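Local coordinates for tryptophan halogenase superfamily (Brevundimonas sp. BAL3, PDB 6FRL), which halogenates its substrate in a flavin-dependent reaction, preferring bromination over chlorination, at residues A22-A27 against G183-I188; R193-R198 against G232-V237; T26-V31 against G67-R72; F147-P152 against A498-G503. One frame throughout, in Å; residues are numbered along the deposited sequence.

Contact 1: A22-A27 against G183-I188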
loop_
_atom_site.group_PDB
_atom_site.type_symbol
_atom_site.label_atom_id
_atom_site.label_comp_id
_atom_site.label_asym_id
_atom_site.label_seq_id
_atom_site.Cartn_x
_atom_site.Cartn_y
_atom_site.Cartn_z
ATOM N N ALA B 22 -19.991 -14.082 13.046
ATOM C CA ALA B 22 -19.141 -13.012 13.576
ATOM C C ALA B 22 -18.612 -13.430 14.922
ATOM O O ALA B 22 -17.407 -13.306 15.162
ATOM C CB ALA B 22 -19.893 -11.702 13.678
ATOM N N GLY B 23 -19.497 -13.971 15.782
ATOM C CA GLY B 23 -19.112 -14.366 17.139
ATOM C C GLY B 23 -18.128 -15.518 17.210
ATOM O O GLY B 23 -17.135 -15.466 17.945
ATOM N N TRP B 24 -18.394 -16.559 16.444
ATOM C CA TRP B 24 -17.546 -17.730 16.514
ATOM C C TRP B 24 -16.281 -17.610 15.685
ATOM O O TRP B 24 -15.301 -18.213 16.072
ATOM C CB TRP B 24 -18.328 -19.013 16.211
ATOM C CG TRP B 24 -19.239 -19.343 17.333
ATOM C CD1 TRP B 24 -20.594 -19.308 17.304
ATOM C CD2 TRP B 24 -18.874 -19.716 18.657
ATOM N NE1 TRP B 24 -21.112 -19.655 18.533
ATOM C CE2 TRP B 24 -20.078 -19.911 19.384
ATOM C CE3 TRP B 24 -17.659 -19.905 19.307
ATOM C CZ2 TRP B 24 -20.096 -20.293 20.722
ATOM C CZ3 TRP B 24 -17.673 -20.286 20.659
ATOM C CH2 TRP B 24 -18.892 -20.468 21.343
ATOM N N MET B 25 -16.267 -16.819 14.594
ATOM C CA MET B 25 -14.981 -16.471 13.944
ATOM C C MET B 25 -14.085 -15.695 14.918
ATOM O O MET B 25 -12.902 -16.015 15.057
ATOM C CB MET B 25 -15.148 -15.667 12.646
ATOM C CG MET B 25 -15.590 -16.509 11.449
ATOM S SD MET B 25 -16.118 -15.472 10.069
ATOM C CE MET B 25 -14.537 -14.817 9.471
ATOM N N THR B 26 -14.643 -14.683 15.586
ATOM C CA THR B 26 -13.893 -13.923 16.590
ATOM C C THR B 26 -13.315 -14.833 17.731
ATOM O O THR B 26 -12.122 -14.783 18.044
ATOM C CB THR B 26 -14.772 -12.793 17.167
ATOM O OG1 THR B 26 -15.229 -11.943 16.102
ATOM C CG2 THR B 26 -13.990 -11.957 18.150
ATOM N N ALA B 27 -14.162 -15.682 18.311
ATOM C CA ALA B 27 -13.757 -16.599 19.375
ATOM C C ALA B 27 -12.632 -17.514 18.932
ATOM O O ALA B 27 -11.623 -17.663 19.653
ATOM C CB ALA B 27 -14.945 -17.439 19.861
ATOM N N GLY B 183 -10.178 -25.091 22.748
ATOM C CA GLY B 183 -9.079 -24.248 23.249
ATOM C C GLY B 183 -9.397 -23.463 24.530
ATOM O O GLY B 183 -8.569 -22.657 24.988
ATOM N N GLY B 184 -10.593 -23.672 25.084
ATOM C CA GLY B 184 -10.955 -23.148 26.390
ATOM C C GLY B 184 -11.892 -21.961 26.411
ATOM O O GLY B 184 -11.919 -21.236 27.390
ATOM N N CYS B 185 -12.657 -21.772 25.343
ATOM C CA CYS B 185 -13.623 -20.711 25.268
ATOM C C CYS B 185 -14.869 -21.209 25.967
ATOM O O CYS B 185 -15.391 -22.259 25.606
ATOM C CB CYS B 185 -13.926 -20.329 23.799
ATOM S SG CYS B 185 -15.176 -19.020 23.590
ATOM N N ALA B 186 -15.336 -20.443 26.960
ATOM C CA ALA B 186 -16.636 -20.684 27.644
ATOM C C ALA B 186 -17.818 -20.316 26.766
ATOM O O ALA B 186 -17.719 -19.424 25.934
ATOM C CB ALA B 186 -16.707 -19.886 28.965
ATOM N N ARG B 187 -18.943 -20.979 26.983
ATOM C CA ARG B 187 -20.177 -20.701 26.235
ATOM C C ARG B 187 -21.341 -20.640 27.217
ATOM O O ARG B 187 -21.454 -21.493 28.087
ATOM C CB ARG B 187 -20.441 -21.769 25.159
ATOM C CG ARG B 187 -21.770 -21.528 24.424
ATOM C CD ARG B 187 -22.001 -22.486 23.287
ATOM N NE ARG B 187 -23.320 -22.305 22.669
ATOM C CZ ARG B 187 -24.474 -22.824 23.106
ATOM N NH1 ARG B 187 -24.529 -23.556 24.215
ATOM N NH2 ARG B 187 -25.598 -22.586 22.429
ATOM N N ILE B 188 -22.190 -19.623 27.070
ATOM C CA ILE B 188 -23.313 -19.394 27.947
ATOM C C ILE B 188 -24.541 -19.215 27.089
ATOM O O ILE B 188 -24.644 -18.228 26.360
ATOM C CB ILE B 188 -23.120 -18.132 28.798
ATOM C CG1 ILE B 188 -21.947 -18.317 29.766
ATOM C CG2 ILE B 188 -24.414 -17.806 29.557
ATOM C CD1 ILE B 188 -21.564 -17.063 30.547
#
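Just before Cys185 meets Trp24 and Ala27, the chain leaves helix 169-182 through a Schellman motif at Gly184, where positive phi (105°) would jam any CB against the carbonyl O of Gly183. Cys185 then carries SG anti to its backbone N (chi1 178°), which brings the sulfur to 4.1 Å from Ala27 CB and within reach of Trp24 CZ3. The sulfur-aromatic contact is oblique, SG standing 5.3 Å from the centroid of the Trp24 six-membered ring; a small, polarisable thiol suits this slot between methyl and indole. Ala186 points away, in strand alternation, and Arg187 returns. Its extended chain crosses the indole at about a right angle, with CD 3.9 Å from Trp24 CZ2, and it is this aliphatic carbon that makes the closest approach. Arg187 NE forms a salt bridge with Glu45 OE2, the same oxygen that accepts the hydrogen bond of Trp24 NE1, so one carboxylate oxygen ties both polar ends. Strand 186-189 is an outer strand of the Rossmann-type sheet, paired with strand 40-45, whose Val43 touches Trp24 and Ala27 of helix 20-33, while helix 169-182 flanks the indole through Arg177 and Ala180.

Contact 2: R193-R198 against G232-V237; sequences RSVELR and GEALGV
Val195 and Ala234 mark the closest backbone approach, with Val195 CA 6.4 Å from Ala234 CA where strand 192-197 passes the last turn of helix 229-234. A side chain as small as alanine's suits so short a spacing. The valine sends CG1 anti to its backbone N (chi1 -173°), and this branch rests 3.8 Å from Ala234 CB. Val195 CB lies almost as near the same methyl, so the alanine sits against the root of the valine as well as one of its branches. Two residues on, strand alternation returns Leu197 to the helix side, while Glu196 between them points the other way. Leu197 straddles the helix end with its two branches: CD1 lies 3.7 Å from Ala234 O, an apolar methyl beside a carbonyl, and CD2 meets Leu235 CD2 at 4.3 Å, methyl to methyl. Leucine suits this place because its two branches let one residue meet both the carbonyl of Ala234 and the side chain of Leu235. Past Leu235 the helix gives way at Gly236, whose positive phi (69°) is easy for glycine, and a weak bond from Gly236 N to Gly232 O spans the turn. Where the strand pairs with strand 204-209, Arg193 and Ser194 both face Thr208 in a classic beta bulge. The arrangement joins a three-stranded antiparallel meander to the helix that follows strand 219-222; such a meander between the third and fourth parallel strands is characteristic of glutathione-reductase-type FAD-binding folds, consistent with this flavoenzyme.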
loop_
_atom_site.group_PDB
_atom_site.type_symbol
_atom_site.label_atom_id
_atom_site.label_comp_id
_atom_site.label_asym_id
_atom_site.label_seq_id
_atom_site.Cartn_x
_atom_site.Cartn_y
_atom_site.Cartn_z
ATOM N N ARG B 193 -30.711 -9.503 29.616
ATOM C CA ARG B 193 -31.764 -8.565 30.069
ATOM C C ARG B 193 -31.310 -7.113 29.922
ATOM O O ARG B 193 -32.087 -6.265 29.491
ATOM C CB ARG B 193 -32.128 -8.821 31.541
ATOM C CG ARG B 193 -33.340 -8.040 32.078
ATOM C CD ARG B 193 -33.364 -8.047 33.614
ATOM N NE ARG B 193 -33.510 -9.391 34.201
ATOM C CZ ARG B 193 -33.002 -9.795 35.376
ATOM N NH1 ARG B 193 -32.293 -8.980 36.163
ATOM N NH2 ARG B 193 -33.218 -11.038 35.787
ATOM N N SER B 194 -30.058 -6.854 30.301
ATOM C CA SER B 194 -29.490 -5.515 30.340
ATOM C C SER B 194 -27.946 -5.483 30.252
ATOM O O SER B 194 -27.250 -6.444 30.598
ATOM C CB SER B 194 -29.918 -4.803 31.629
ATOM O OG SER B 194 -29.370 -5.421 32.788
ATOM N N VAL B 195 -27.444 -4.322 29.842
ATOM C CA VAL B 195 -26.026 -3.992 29.865
ATOM C C VAL B 195 -25.782 -2.955 30.956
ATOM O O VAL B 195 -26.441 -1.932 30.975
ATOM C CB VAL B 195 -25.576 -3.407 28.507
ATOM C CG1 VAL B 195 -24.065 -3.230 28.485
ATOM C CG2 VAL B 195 -25.998 -4.336 27.379
ATOM N N GLU B 196 -24.810 -3.215 31.818
ATOM C CA GLU B 196 -24.477 -2.381 32.951
ATOM C C GLU B 196 -23.174 -1.616 32.698
ATOM O O GLU B 196 -22.148 -2.212 32.326
ATOM C CB GLU B 196 -24.302 -3.226 34.234
ATOM C CG GLU B 196 -25.304 -4.374 34.443
ATOM C CD GLU B 196 -26.755 -3.970 34.355
ATOM O OE1 GLU B 196 -27.062 -2.813 34.721
ATOM O OE2 GLU B 196 -27.594 -4.798 33.918
ATOM N N LEU B 197 -23.224 -0.301 32.937
ATOM C CA LEU B 197 -22.115 0.595 32.653
ATOM C C LEU B 197 -21.497 1.061 33.960
ATOM O O LEU B 197 -22.183 1.224 34.938
ATOM C CB LEU B 197 -22.583 1.784 31.816
ATOM C CG LEU B 197 -23.420 1.431 30.581
ATOM C CD1 LEU B 197 -24.004 2.672 29.926
ATOM C CD2 LEU B 197 -22.598 0.614 29.587
ATOM N N ARG B 198 -20.188 1.241 33.963
ATOM C CA ARG B 198 -19.453 1.509 35.166
ATOM C C ARG B 198 -19.409 3.042 35.431
ATOM O O ARG B 198 -19.319 3.847 34.488
ATOM C CB ARG B 198 -18.116 0.774 35.131
ATOM C CG ARG B 198 -16.857 1.540 34.893
ATOM C CD ARG B 198 -15.746 0.478 34.698
ATOM N NE ARG B 198 -14.498 1.048 34.192
ATOM C CZ ARG B 198 -13.560 0.434 33.462
ATOM N NH1 ARG B 198 -12.498 1.137 33.072
ATOM N NH2 ARG B 198 -13.669 -0.848 33.110
ATOM N N GLY B 232 -24.413 0.279 20.076
ATOM C CA GLY B 232 -25.509 1.194 19.719
ATOM C C GLY B 232 -26.428 1.564 20.863
ATOM O O GLY B 232 -26.514 2.733 21.194
ATOM N N GLU B 233 -27.106 0.569 21.455
ATOM C CA GLU B 233 -28.121 0.780 22.508
ATOM C C GLU B 233 -27.482 1.184 23.819
ATOM O O GLU B 233 -27.839 2.186 24.386
ATOM C CB GLU B 233 -29.007 -0.453 22.725
ATOM C CG GLU B 233 -30.025 -0.733 21.611
ATOM C CD GLU B 233 -30.855 -2.024 21.851
ATOM O OE1 GLU B 233 -30.573 -2.822 22.791
ATOM O OE2 GLU B 233 -31.810 -2.263 21.083
ATOM N N ALA B 234 -26.509 0.426 24.282
ATOM C CA ALA B 234 -25.831 0.740 25.542
ATOM C C ALA B 234 -24.946 1.987 25.489
ATOM O O ALA B 234 -25.019 2.830 26.386
ATOM C CB ALA B 234 -25.000 -0.462 26.006
ATOM N N LEU B 235 -24.080 2.077 24.463
ATOM C CA LEU B 235 -23.049 3.147 24.342
ATOM C C LEU B 235 -23.461 4.343 23.464
ATOM O O LEU B 235 -22.725 5.327 23.377
ATOM C CB LEU B 235 -21.737 2.564 23.820
ATOM C CG LEU B 235 -21.065 1.612 24.810
ATOM C CD1 LEU B 235 -19.849 0.958 24.186
ATOM C CD2 LEU B 235 -20.704 2.291 26.139
ATOM N N GLY B 236 -24.606 4.254 22.808
ATOM C CA GLY B 236 -25.137 5.369 22.025
ATOM C C GLY B 236 -24.412 5.771 20.751
ATOM O O GLY B 236 -24.618 6.887 20.268
ATOM N N VAL B 237 -23.571 4.898 20.195
ATOM C CA VAL B 237 -22.887 5.201 18.932
ATOM C C VAL B 237 -23.883 5.247 17.752
ATOM O O VAL B 237 -24.711 4.343 17.573
ATOM C CB VAL B 237 -21.724 4.209 18.644
ATOM C CG1 VAL B 237 -21.116 4.465 17.270
ATOM C CG2 VAL B 237 -20.648 4.351 19.701
#

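Contact 3: T26-V31 against G67-R72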
loop_
_atom_site.group_PDB
_atom_site.type_symbol
_atom_site.label_atom_id
_atom_site.label_comp_id
_atom_site.label_asym_id
_atom_site.label_seq_id
_atom_site.Cartn_x
_atom_site.Cartn_y
_atom_site.Cartn_z
ATOM N N THR B 26 -14.643 -14.683 15.586
ATOM C CA THR B 26 -13.893 -13.923 16.590
ATOM C C THR B 26 -13.315 -14.833 17.731
ATOM O O THR B 26 -12.122 -14.783 18.044
ATOM C CB THR B 26 -14.772 -12.793 17.167
ATOM O OG1 THR B 26 -15.229 -11.943 16.102
ATOM C CG2 THR B 26 -13.990 -11.957 18.150
ATOM N N ALA B 27 -14.162 -15.682 18.311
ATOM C CA ALA B 27 -13.757 -16.599 19.375
ATOM C C ALA B 27 -12.632 -17.514 18.932
ATOM O O ALA B 27 -11.623 -17.663 19.653
ATOM C CB ALA B 27 -14.945 -17.439 19.861
ATOM N N ALA B 28 -12.794 -18.121 17.759
ATOM C CA ALA B 28 -11.766 -19.063 17.272
ATOM C C ALA B 28 -10.418 -18.372 17.020
ATOM O O ALA B 28 -9.349 -18.895 17.416
ATOM C CB ALA B 28 -12.236 -19.774 16.021
ATOM N N ALA B 29 -10.480 -17.188 16.392
ATOM C CA ALA B 29 -9.279 -16.397 16.067
ATOM C C ALA B 29 -8.548 -15.958 17.337
ATOM O O ALA B 29 -7.341 -16.119 17.417
ATOM C CB ALA B 29 -9.643 -15.182 15.224
ATOM N N LEU B 30 -9.292 -15.448 18.333
ATOM C CA LEU B 30 -8.692 -15.039 19.605
ATOM C C LEU B 30 -8.195 -16.239 20.452
ATOM O O LEU B 30 -7.152 -16.140 21.123
ATOM C CB LEU B 30 -9.663 -14.154 20.405
ATOM C CG LEU B 30 -10.054 -12.829 19.750
ATOM C CD1 LEU B 30 -10.969 -12.013 20.651
ATOM C CD2 LEU B 30 -8.806 -12.022 19.366
ATOM N N VAL B 31 -8.913 -17.363 20.412
ATOM C CA VAL B 31 -8.434 -18.595 21.062
ATOM C C VAL B 31 -7.054 -18.993 20.532
ATOM O O VAL B 31 -6.134 -19.180 21.317
ATOM C CB VAL B 31 -9.492 -19.744 20.975
ATOM C CG1 VAL B 31 -8.886 -21.131 21.128
ATOM C CG2 VAL B 31 -10.570 -19.549 22.049
ATOM N N GLY B 67 -6.832 -21.211 7.576
ATOM C CA GLY B 67 -5.414 -21.572 7.463
ATOM C C GLY B 67 -4.613 -21.255 8.716
ATOM O O GLY B 67 -3.917 -22.130 9.236
ATOM N N GLN B 68 -4.770 -20.030 9.237
ATOM C CA GLN B 68 -4.057 -19.584 10.422
ATOM C C GLN B 68 -4.495 -20.348 11.673
ATOM O O GLN B 68 -3.720 -20.428 12.624
ATOM C CB GLN B 68 -4.225 -18.078 10.652
ATOM C CG GLN B 68 -3.176 -17.239 9.964
ATOM C CD GLN B 68 -3.593 -15.772 9.644
ATOM O OE1 GLN B 68 -3.424 -15.301 8.501
ATOM N NE2 GLN B 68 -4.115 -15.046 10.642
ATOM N N LEU B 69 -5.711 -20.893 11.680
ATOM C CA LEU B 69 -6.183 -21.726 12.786
ATOM C C LEU B 69 -5.626 -23.183 12.818
ATOM O O LEU B 69 -5.862 -23.887 13.790
ATOM C CB LEU B 69 -7.716 -21.790 12.777
ATOM C CG LEU B 69 -8.540 -20.495 12.759
ATOM C CD1 LEU B 69 -10.030 -20.832 12.786
ATOM C CD2 LEU B 69 -8.182 -19.555 13.905
ATOM N N GLY B 70 -4.897 -23.616 11.771
ATOM C CA GLY B 70 -4.453 -25.018 11.622
ATOM C C GLY B 70 -5.439 -25.965 10.910
ATOM O O GLY B 70 -5.266 -27.172 10.970
ATOM N N LEU B 71 -6.464 -25.412 10.231
ATOM C CA LEU B 71 -7.500 -26.182 9.519
ATOM C C LEU B 71 -7.164 -26.298 8.035
ATOM O O LEU B 71 -6.550 -25.413 7.470
ATOM C CB LEU B 71 -8.865 -25.513 9.700
ATOM C CG LEU B 71 -9.297 -25.238 11.144
ATOM C CD1 LEU B 71 -10.692 -24.637 11.256
ATOM C CD2 LEU B 71 -9.229 -26.509 11.958
ATOM N N ARG B 72 -7.573 -27.398 7.417
ATOM C CA ARG B 72 -7.339 -27.671 5.989
ATOM C C ARG B 72 -8.592 -27.348 5.177
ATOM O O ARG B 72 -9.713 -27.418 5.708
ATOM C CB ARG B 72 -7.026 -29.133 5.769
ATOM C CG ARG B 72 -5.737 -29.608 6.456
ATOM C CD ARG B 72 -5.678 -31.136 6.552
ATOM N NE ARG B 72 -5.947 -31.706 5.233
ATOM C CZ ARG B 72 -5.038 -31.940 4.281
ATOM N NH1 ARG B 72 -3.722 -31.741 4.491
ATOM N NH2 ARG B 72 -5.460 -32.353 3.089
#
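A Schellman motif at the C-terminal end of helix 61-68 brings Leu69 against Ala28 and Ala29 of helix 20-33, the first helix of the Rossmann-type nucleotide-binding unit. The motif turns at Gly70, whose positive phi (88°) would push a CB onto the carbonyl O of Leu69, so glycine is the natural occupant; Gly70 N bonds back to Gly67 O. Leu69, just before the turn, is the residue left facing the neighbouring helix. Its CG is anti to the carbonyl carbon (chi1 -53°), which turns the branch point to helix 20-33, so that the two methyls fork over the helix surface. CD1 touches the side chain of Ala28, 4.1 Å from its CB. CD2 reaches the backbone instead, 3.8 Å from Ala28 O and 4.0 Å from Ala29 CA, which is possible because alanine leaves the helix spine accessible. The backbones thus come to 7.0 Å between Ala29 CA and Leu69 CA, and the leucine supplies most of the side-chain bulk. The carbonyls of the departing turn are also used: Leu69 O accepts a hydrogen bond from Tyr179 OH, and Gln68 O one from Gln32 NE2. Leu69 also packs on Leu176, so helix 169-182 helps to enclose it. Here the residue at a helix C-terminus, just ahead of the Schellman glycine, docks on an alanine face of the first helix of a dinucleotide-binding fold.

Contact 4: F147-P152 against A498-G503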
loop_
_atom_site.group_PDB
_atom_site.type_symbol
_atom_site.label_atom_id
_atom_site.label_comp_id
_atom_site.label_asym_id
_atom_site.label_seq_id
_atom_site.Cartn_x
_atom_site.Cartn_y
_atom_site.Cartn_z
ATOM N N PHE B 147 -12.126 -26.873 -12.440
ATOM C CA PHE B 147 -11.397 -26.527 -11.222
ATOM C C PHE B 147 -10.091 -27.317 -11.019
ATOM O O PHE B 147 -10.055 -28.540 -11.187
ATOM C CB PHE B 147 -12.257 -26.679 -9.941
ATOM C CG PHE B 147 -11.526 -26.221 -8.692
ATOM C CD1 PHE B 147 -11.497 -24.884 -8.342
ATOM C CD2 PHE B 147 -10.767 -27.121 -7.932
ATOM C CE1 PHE B 147 -10.797 -24.464 -7.194
ATOM C CE2 PHE B 147 -10.055 -26.705 -6.810
ATOM C CZ PHE B 147 -10.066 -25.377 -6.433
ATOM N N THR B 148 -9.043 -26.611 -10.596
ATOM C CA THR B 148 -7.797 -27.225 -10.109
ATOM C C THR B 148 -7.129 -26.291 -9.095
ATOM O O THR B 148 -7.268 -25.056 -9.163
ATOM C CB THR B 148 -6.812 -27.569 -11.257
ATOM O OG1 THR B 148 -5.762 -28.393 -10.769
ATOM C CG2 THR B 148 -6.170 -26.316 -11.898
ATOM N N LEU B 149 -6.414 -26.878 -8.144
ATOM C CA LEU B 149 -5.600 -26.082 -7.233
ATOM C C LEU B 149 -4.562 -25.280 -8.040
ATOM O O LEU B 149 -3.938 -25.841 -8.921
ATOM C CB LEU B 149 -4.897 -26.973 -6.190
ATOM C CG LEU B 149 -5.774 -27.770 -5.206
ATOM C CD1 LEU B 149 -4.879 -28.441 -4.146
ATOM C CD2 LEU B 149 -6.860 -26.908 -4.540
ATOM N N PRO B 150 -4.404 -23.969 -7.769
ATOM C CA PRO B 150 -3.309 -23.231 -8.419
ATOM C C PRO B 150 -1.922 -23.769 -8.041
ATOM O O PRO B 150 -1.752 -24.312 -6.959
ATOM C CB PRO B 150 -3.454 -21.811 -7.865
ATOM C CG PRO B 150 -4.195 -21.985 -6.628
ATOM C CD PRO B 150 -5.153 -23.105 -6.847
ATOM N N SER B 151 -0.960 -23.630 -8.946
ATOM C CA SER B 151 0.412 -24.067 -8.692
ATOM C C SER B 151 1.020 -23.221 -7.605
ATOM O O SER B 151 0.757 -22.020 -7.583
ATOM C CB SER B 151 1.275 -23.973 -9.951
ATOM O OG SER B 151 0.969 -25.050 -10.811
ATOM N N PRO B 152 1.779 -23.849 -6.683
ATOM C CA PRO B 152 2.477 -23.030 -5.684
ATOM C C PRO B 152 3.592 -22.130 -6.215
ATOM O O PRO B 152 3.706 -20.997 -5.740
ATOM C CB PRO B 152 3.037 -24.063 -4.696
ATOM C CG PRO B 152 2.179 -25.251 -4.855
ATOM C CD PRO B 152 1.771 -25.276 -6.292
ATOM N N ALA B 498 -16.924 -31.063 -10.685
ATOM C CA ALA B 498 -17.503 -32.243 -10.029
ATOM C C ALA B 498 -16.466 -33.220 -9.507
ATOM O O ALA B 498 -16.710 -33.831 -8.468
ATOM C CB ALA B 498 -18.489 -32.957 -10.946
ATOM N N GLN B 499 -15.325 -33.367 -10.193
ATOM C CA GLN B 499 -14.280 -34.325 -9.754
ATOM C C GLN B 499 -13.623 -33.959 -8.405
ATOM O O GLN B 499 -13.263 -34.841 -7.616
ATOM C CB GLN B 499 -13.180 -34.472 -10.817
ATOM C CG GLN B 499 -12.061 -35.445 -10.441
ATOM C CD GLN B 499 -11.092 -35.680 -11.591
ATOM O OE1 GLN B 499 -11.512 -36.047 -12.705
ATOM N NE2 GLN B 499 -9.797 -35.437 -11.351
ATOM N N PHE B 500 -13.418 -32.661 -8.179
ATOM C CA PHE B 500 -12.860 -32.157 -6.928
ATOM C C PHE B 500 -13.843 -32.336 -5.785
ATOM O O PHE B 500 -13.441 -32.634 -4.670
ATOM C CB PHE B 500 -12.534 -30.678 -7.074
ATOM C CG PHE B 500 -11.754 -30.131 -5.931
ATOM C CD1 PHE B 500 -10.358 -30.294 -5.886
ATOM C CD2 PHE B 500 -12.382 -29.462 -4.910
ATOM C CE1 PHE B 500 -9.620 -29.810 -4.833
ATOM C CE2 PHE B 500 -11.638 -28.958 -3.852
ATOM C CZ PHE B 500 -10.259 -29.124 -3.828
ATOM N N LEU B 501 -15.126 -32.145 -6.082
ATOM C CA LEU B 501 -16.187 -32.334 -5.099
ATOM C C LEU B 501 -16.421 -33.801 -4.746
ATOM O O LEU B 501 -16.746 -34.103 -3.596
ATOM C CB LEU B 501 -17.512 -31.720 -5.574
ATOM C CG LEU B 501 -17.511 -30.242 -5.926
ATOM C CD1 LEU B 501 -18.949 -29.823 -6.227
ATOM C CD2 LEU B 501 -16.912 -29.357 -4.844
ATOM N N ALA B 502 -16.290 -34.701 -5.727
ATOM C CA ALA B 502 -16.351 -36.162 -5.497
ATOM C C ALA B 502 -15.224 -36.664 -4.578
ATOM O O ALA B 502 -15.417 -37.632 -3.855
ATOM C CB ALA B 502 -16.328 -36.914 -6.827
ATOM N N GLY B 503 -14.064 -36.003 -4.620
ATOM C CA GLY B 503 -12.940 -36.255 -3.693
ATOM C C GLY B 503 -13.073 -35.675 -2.290
ATOM O O GLY B 503 -12.194 -35.874 -1.474
#
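Phe500 reaches out of helix 497-502 to meet Phe147 and Leu149, and its atoms can be followed in turn. CB already grazes the other ring, 4.1 Å from Phe147 CD2. From there CG lies anti to the backbone N (chi1 -170°), which swings the ring off the helix toward the loop 147-152, and CG sits 3.7 Å from Phe147 CD2. Farther along, Phe147 CE2 stands 3.6 Å above the plane of the Phe500 ring, over its centre, so the whole ring lies under it. At the far end a second partner joins: CE1 is 4.0 Å from Leu149 CD2, and CZ is close to the same methyl, which approaches obliquely. The two rings form a tilted edge-to-face pair, the edge of Phe147 toward the face of Phe500, with centroids 4.7 Å apart and planes inclined at 59°. Phe147 also stands edge-to-face with Trp163, and Cys84 of strand 83-85 touches both phenylalanines, so the pair belongs to a larger aromatic and apolar cluster. Replacing Phe500 by an alanine would probably leave the edge of Phe147 without the face it meets and the Leu149 methyl without the ring atoms it rests on, opening a gap between helix and loop. Between the segments the chemistry is wholly apolar: the contact rests on shape and on the attraction of a ring's slightly positive C-H edge for a pi face, which suits phenylalanine at both places and holds the C-terminal helix against a loop far away in sequence.

Contacts 1 and 3 form one continuous region: both use helix 20-33 and share Thr26 and Ala27, their centres lie about 11 Å apart, and Gly183 CA of contact 1 is 3.8 Å from Val31 CG1 of contact 3. Gly23 fits a GxGxxG pattern, so this helix probably helps bind the flavin. In the crystal Ala22 N hydrogen-bonds a tartrate and a MES lies about 5 Å from the Cys185 side chain, both probably from the crystallisation liquor. Contact 2 follows along the chain, its centre about 21 Å from that of contact 1, at the outer side of the same unit. Contact 4 is remote, about 48 Å from contact 2 between centres, though its nearest atoms come within about 8 Å of contact 3.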